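Local atomic coordinates of occlusion-derived virus envelope protein E66 (Autographa californica nucleopolyhedrovirus, PDB entry 3VSN), a protein that cleaves non-sulfated chondroitin as a lyase of the baculovirus envelope and is essential for oral infectivity. Residues M298-T303 with P360-A365; V292-V297 with T334-V339. One frame throughout, in Å; residues are numbered along the deposited sequence.

Contacts 1 and 2 lie with their centres 11 Å apart, and their first segments are consecutive: 292-297 runs directly into 298-303, both in the loop between helix 276-284 and strand 318-322. Their partners follow in the same order, 334-339 on strand 335-340 and then 360-365, most of it in a short helix, so the two connections cross in sequence. Pro-295 joins them in space, its CB lying 3.7 Å from CD2 of Leu-361, and Met-298 SD lies 3.7 Å from Val-293 CG1. The loop is thus packed at two successive places, contact 2 against an antiparallel four-stranded sheet and contact 1 against the short helix, where the loop carries the transition-state stabiliser Arg-300.

Contact 1 (M298-T303 with P360-A365); sequences MSRNGT and PLWTMA
Gly-302 and Leu-361 bring the two backbones closest, with CA atoms 7.5 Å apart, where a type I beta turn from Ser-299 to Gly-302 faces the short helix that carries Leu-361 and Trp-362. The turn is closed by the bond from Gly-302 N to Ser-299 O. Gly-302 CA sits 4.3 Å from Leu-361 CD2, but Trp-362 accounts for most of what the helix contributes. With CG anti to the carbonyl carbon (chi1 -76°), its indole sets CZ2 against the start of the turn, 3.4 Å from Met-298 O and 3.6 Å from Ser-299 O, the latter at the ring edge. Arg-300 touches the same end of the ring, CA 3.8 Å from CZ2 and CG 4.1 Å from CH2, before its chain, bent at chi3, leads the guanidinium away to salt bridges with Asp-352 and Glu-350, the latter important for catalysis. No direct hydrogen bond spans the segments; one water does, accepting from Thr-303 N and, at 3.2 Å, from Trp-362 NE1. Within the turn, Ser-299 OG donates to Asn-301 OD1 in the carbonyl plane. Ser-299 O thus takes both Gly-302 N and the water, and the arrangement is consistent with the two acids orienting the guanidinium of this transition-state stabiliser.

Contact 2 (V292-V297 with T334-V339); sequences VVVPGV and TYYGSV
Tyr-336 projects from the second strand of the beta hairpin 327-331/335-340, part of an antiparallel four-stranded sheet, and meets the loop at Val-292 to Val-294 with one face and its hydroxyl end. With CG anti to the backbone N (chi1 165°), the ring is carried out from the strand so that Val-292 O stands 3.8 Å above its plane, over the ring centre. That carbonyl accepts a hydrogen bond from Ser-288 OG. The Val-292 side chain crosses the tyrosine obliquely, placing CG1 3.8 Å from CD2. The Val-294 side chain crosses it at about a right angle; separately, Val-294 N, near the ring plane, donates to the phenol oxygen, 2.9 Å from N to OH and bent to 146° at the hydrogen. Tyr-336 OH is also hydrogen-bonded to Val-286 O, so the phenol ties together two points of the loop that follows helix 276-284. Two residues along the strand, Ser-338 points at the same loop. Its hydroxyl is hydrogen-bonded to Thr-329 OG1 and Leu-328 O, and Val-294 packs on it by van der Waals contact: CB lies 3.6 Å from Ser-338 CB, and CG1, set between the backbone N and the carbonyl carbon (chi1 71°), rests 3.6 Å from Ser-338 OG.

Contact 1 (M298-T303 with P360-A365)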
# COMPACT_ATOMS: atom_id res chain seq x y z
N MET A 298 -1.70 -0.19 4.53
CA MET A 298 -0.61 -1.07 4.94
C MET A 298 -0.80 -1.63 6.36
O MET A 298 -1.89 -1.54 6.92
CB MET A 298 0.74 -0.36 4.78
CG MET A 298 1.08 -0.01 3.33
SD MET A 298 1.38 -1.45 2.29
CE MET A 298 3.10 -1.80 2.66
N SER A 299 0.25 -2.22 6.93
CA SER A 299 0.11 -2.96 8.18
C SER A 299 -0.16 -2.08 9.41
O SER A 299 0.09 -0.87 9.40
CB SER A 299 1.31 -3.90 8.41
OG SER A 299 2.53 -3.22 8.21
N ARG A 300 -0.66 -2.71 10.47
CA ARG A 300 -1.12 -2.00 11.67
C ARG A 300 -0.03 -1.27 12.47
O ARG A 300 -0.34 -0.40 13.27
CB ARG A 300 -1.88 -2.96 12.59
CG ARG A 300 -3.23 -3.41 12.06
CD ARG A 300 -3.88 -4.40 13.00
NE ARG A 300 -3.04 -5.59 13.18
CZ ARG A 300 -3.09 -6.68 12.42
NH1 ARG A 300 -3.97 -6.76 11.42
NH2 ARG A 300 -2.28 -7.69 12.67
N ASN A 301 1.24 -1.61 12.25
CA ASN A 301 2.34 -0.92 12.94
C ASN A 301 2.56 0.51 12.42
O ASN A 301 3.21 1.33 13.07
CB ASN A 301 3.64 -1.73 12.86
CG ASN A 301 4.11 -1.94 11.44
OD1 ASN A 301 3.32 -2.24 10.54
ND2 ASN A 301 5.41 -1.79 11.22
N GLY A 302 2.02 0.79 11.24
CA GLY A 302 2.17 2.10 10.62
C GLY A 302 3.44 2.13 9.80
O GLY A 302 4.54 2.29 10.35
N THR A 303 3.29 1.97 8.49
CA THR A 303 4.43 1.90 7.59
C THR A 303 4.09 2.52 6.23
O THR A 303 2.95 2.41 5.76
CB THR A 303 4.92 0.44 7.40
OG1 THR A 303 6.00 0.40 6.47
CG2 THR A 303 3.79 -0.48 6.92
N PRO A 360 -4.63 8.19 13.55
CA PRO A 360 -4.43 9.50 12.91
C PRO A 360 -3.68 9.42 11.57
O PRO A 360 -4.08 10.09 10.61
CB PRO A 360 -3.63 10.28 13.95
CG PRO A 360 -4.11 9.71 15.25
CD PRO A 360 -4.21 8.23 14.97
N LEU A 361 -2.64 8.59 11.50
CA LEU A 361 -1.88 8.39 10.26
C LEU A 361 -2.74 7.80 9.14
O LEU A 361 -2.63 8.21 7.99
CB LEU A 361 -0.64 7.52 10.52
CG LEU A 361 0.34 7.25 9.37
CD1 LEU A 361 1.00 8.54 8.89
CD2 LEU A 361 1.39 6.23 9.78
N TRP A 362 -3.60 6.85 9.49
CA TRP A 362 -4.48 6.20 8.51
C TRP A 362 -5.59 7.09 8.00
O TRP A 362 -6.12 6.86 6.91
CB TRP A 362 -5.11 4.95 9.12
CG TRP A 362 -4.19 3.75 9.22
CD1 TRP A 362 -2.80 3.74 9.28
CD2 TRP A 362 -4.59 2.35 9.30
NE1 TRP A 362 -2.33 2.45 9.38
CE2 TRP A 362 -3.35 1.57 9.40
CE3 TRP A 362 -5.81 1.68 9.30
CZ2 TRP A 362 -3.36 0.18 9.50
CZ3 TRP A 362 -5.81 0.28 9.40
CH2 TRP A 362 -4.61 -0.45 9.50
N THR A 363 -5.96 8.09 8.79
CA THR A 363 -7.13 8.91 8.47
C THR A 363 -6.79 10.33 8.02
O THR A 363 -7.62 10.99 7.38
CB THR A 363 -8.09 9.01 9.67
OG1 THR A 363 -7.39 9.55 10.80
CG2 THR A 363 -8.65 7.64 10.02
N MET A 364 -5.59 10.80 8.34
CA MET A 364 -5.28 12.21 8.13
C MET A 364 -3.95 12.51 7.44
O MET A 364 -3.57 13.67 7.32
CB MET A 364 -5.37 12.97 9.47
CG MET A 364 -6.79 13.13 9.98
SD MET A 364 -6.86 13.96 11.58
CE MET A 364 -6.47 12.61 12.69
N ALA A 365 -3.25 11.47 6.97
CA ALA A 365 -2.02 11.69 6.20
C ALA A 365 -2.36 12.45 4.91
O ALA A 365 -3.17 11.98 4.11
CB ALA A 365 -1.32 10.38 5.87
O HOH W 1 0.39 1.48 7.99

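Contact 2 (V292-V297 with T334-V339)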
# COMPACT_ATOMS: atom_id res chain seq x y z
N VAL A 292 7.32 3.12 -1.84
CA VAL A 292 6.51 3.98 -0.98
C VAL A 292 5.02 3.71 -1.22
O VAL A 292 4.56 3.65 -2.37
CB VAL A 292 6.86 5.48 -1.16
CG1 VAL A 292 6.08 6.35 -0.19
CG2 VAL A 292 8.36 5.70 -0.96
N VAL A 293 4.29 3.52 -0.12
CA VAL A 293 2.87 3.20 -0.15
C VAL A 293 2.16 3.96 0.96
O VAL A 293 2.64 4.00 2.10
CB VAL A 293 2.60 1.68 0.06
CG1 VAL A 293 1.13 1.35 -0.16
CG2 VAL A 293 3.46 0.84 -0.88
N VAL A 294 1.01 4.55 0.64
CA VAL A 294 0.20 5.27 1.63
C VAL A 294 -0.08 4.38 2.85
O VAL A 294 -0.49 3.23 2.69
CB VAL A 294 -1.11 5.84 0.99
CG1 VAL A 294 -2.11 4.74 0.65
CG2 VAL A 294 -1.74 6.91 1.89
N PRO A 295 0.18 4.89 4.06
CA PRO A 295 0.09 4.04 5.26
C PRO A 295 -1.28 3.42 5.52
O PRO A 295 -1.35 2.32 6.05
CB PRO A 295 0.48 4.98 6.40
CG PRO A 295 1.33 6.03 5.76
CD PRO A 295 0.76 6.21 4.38
N GLY A 296 -2.35 4.12 5.14
CA GLY A 296 -3.72 3.65 5.38
C GLY A 296 -4.10 2.30 4.79
O GLY A 296 -5.08 1.69 5.23
N VAL A 297 -3.35 1.82 3.80
CA VAL A 297 -3.62 0.51 3.19
C VAL A 297 -2.60 -0.56 3.62
O VAL A 297 -2.64 -1.70 3.14
CB VAL A 297 -3.70 0.58 1.64
CG1 VAL A 297 -4.78 1.57 1.20
CG2 VAL A 297 -2.35 0.93 1.03
N THR A 334 8.21 13.43 -10.24
CA THR A 334 8.88 14.00 -9.07
C THR A 334 8.37 13.51 -7.71
O THR A 334 9.12 13.55 -6.73
CB THR A 334 8.83 15.55 -9.09
OG1 THR A 334 7.47 15.99 -9.15
CG2 THR A 334 9.62 16.11 -10.27
N TYR A 335 7.12 13.07 -7.64
CA TYR A 335 6.57 12.63 -6.35
C TYR A 335 5.55 11.50 -6.40
O TYR A 335 4.98 11.19 -7.45
CB TYR A 335 6.04 13.83 -5.54
CG TYR A 335 4.67 14.38 -5.93
CD1 TYR A 335 4.55 15.49 -6.77
CD2 TYR A 335 3.50 13.83 -5.40
CE1 TYR A 335 3.31 16.01 -7.10
CE2 TYR A 335 2.25 14.34 -5.73
CZ TYR A 335 2.16 15.44 -6.58
OH TYR A 335 0.92 15.95 -6.89
N TYR A 336 5.36 10.88 -5.24
CA TYR A 336 4.25 9.98 -4.98
C TYR A 336 3.39 10.66 -3.92
O TYR A 336 3.90 11.08 -2.89
CB TYR A 336 4.75 8.62 -4.48
CG TYR A 336 3.67 7.75 -3.85
CD1 TYR A 336 2.89 6.90 -4.64
CD2 TYR A 336 3.42 7.79 -2.48
CE1 TYR A 336 1.90 6.11 -4.07
CE2 TYR A 336 2.42 7.01 -1.91
CZ TYR A 336 1.67 6.17 -2.70
OH TYR A 336 0.68 5.39 -2.13
N GLY A 337 2.09 10.78 -4.19
CA GLY A 337 1.16 11.32 -3.21
C GLY A 337 -0.09 10.46 -3.16
O GLY A 337 -0.50 9.91 -4.18
N SER A 338 -0.69 10.33 -1.98
CA SER A 338 -1.92 9.55 -1.85
C SER A 338 -2.76 9.97 -0.65
O SER A 338 -2.22 10.38 0.38
CB SER A 338 -1.59 8.05 -1.75
OG SER A 338 -2.76 7.26 -1.83
N VAL A 339 -4.08 9.89 -0.80
CA VAL A 339 -5.00 10.09 0.32
C VAL A 339 -5.94 8.90 0.41
O VAL A 339 -6.57 8.52 -0.59
CB VAL A 339 -5.84 11.39 0.19
CG1 VAL A 339 -6.84 11.50 1.33
CG2 VAL A 339 -4.95 12.62 0.16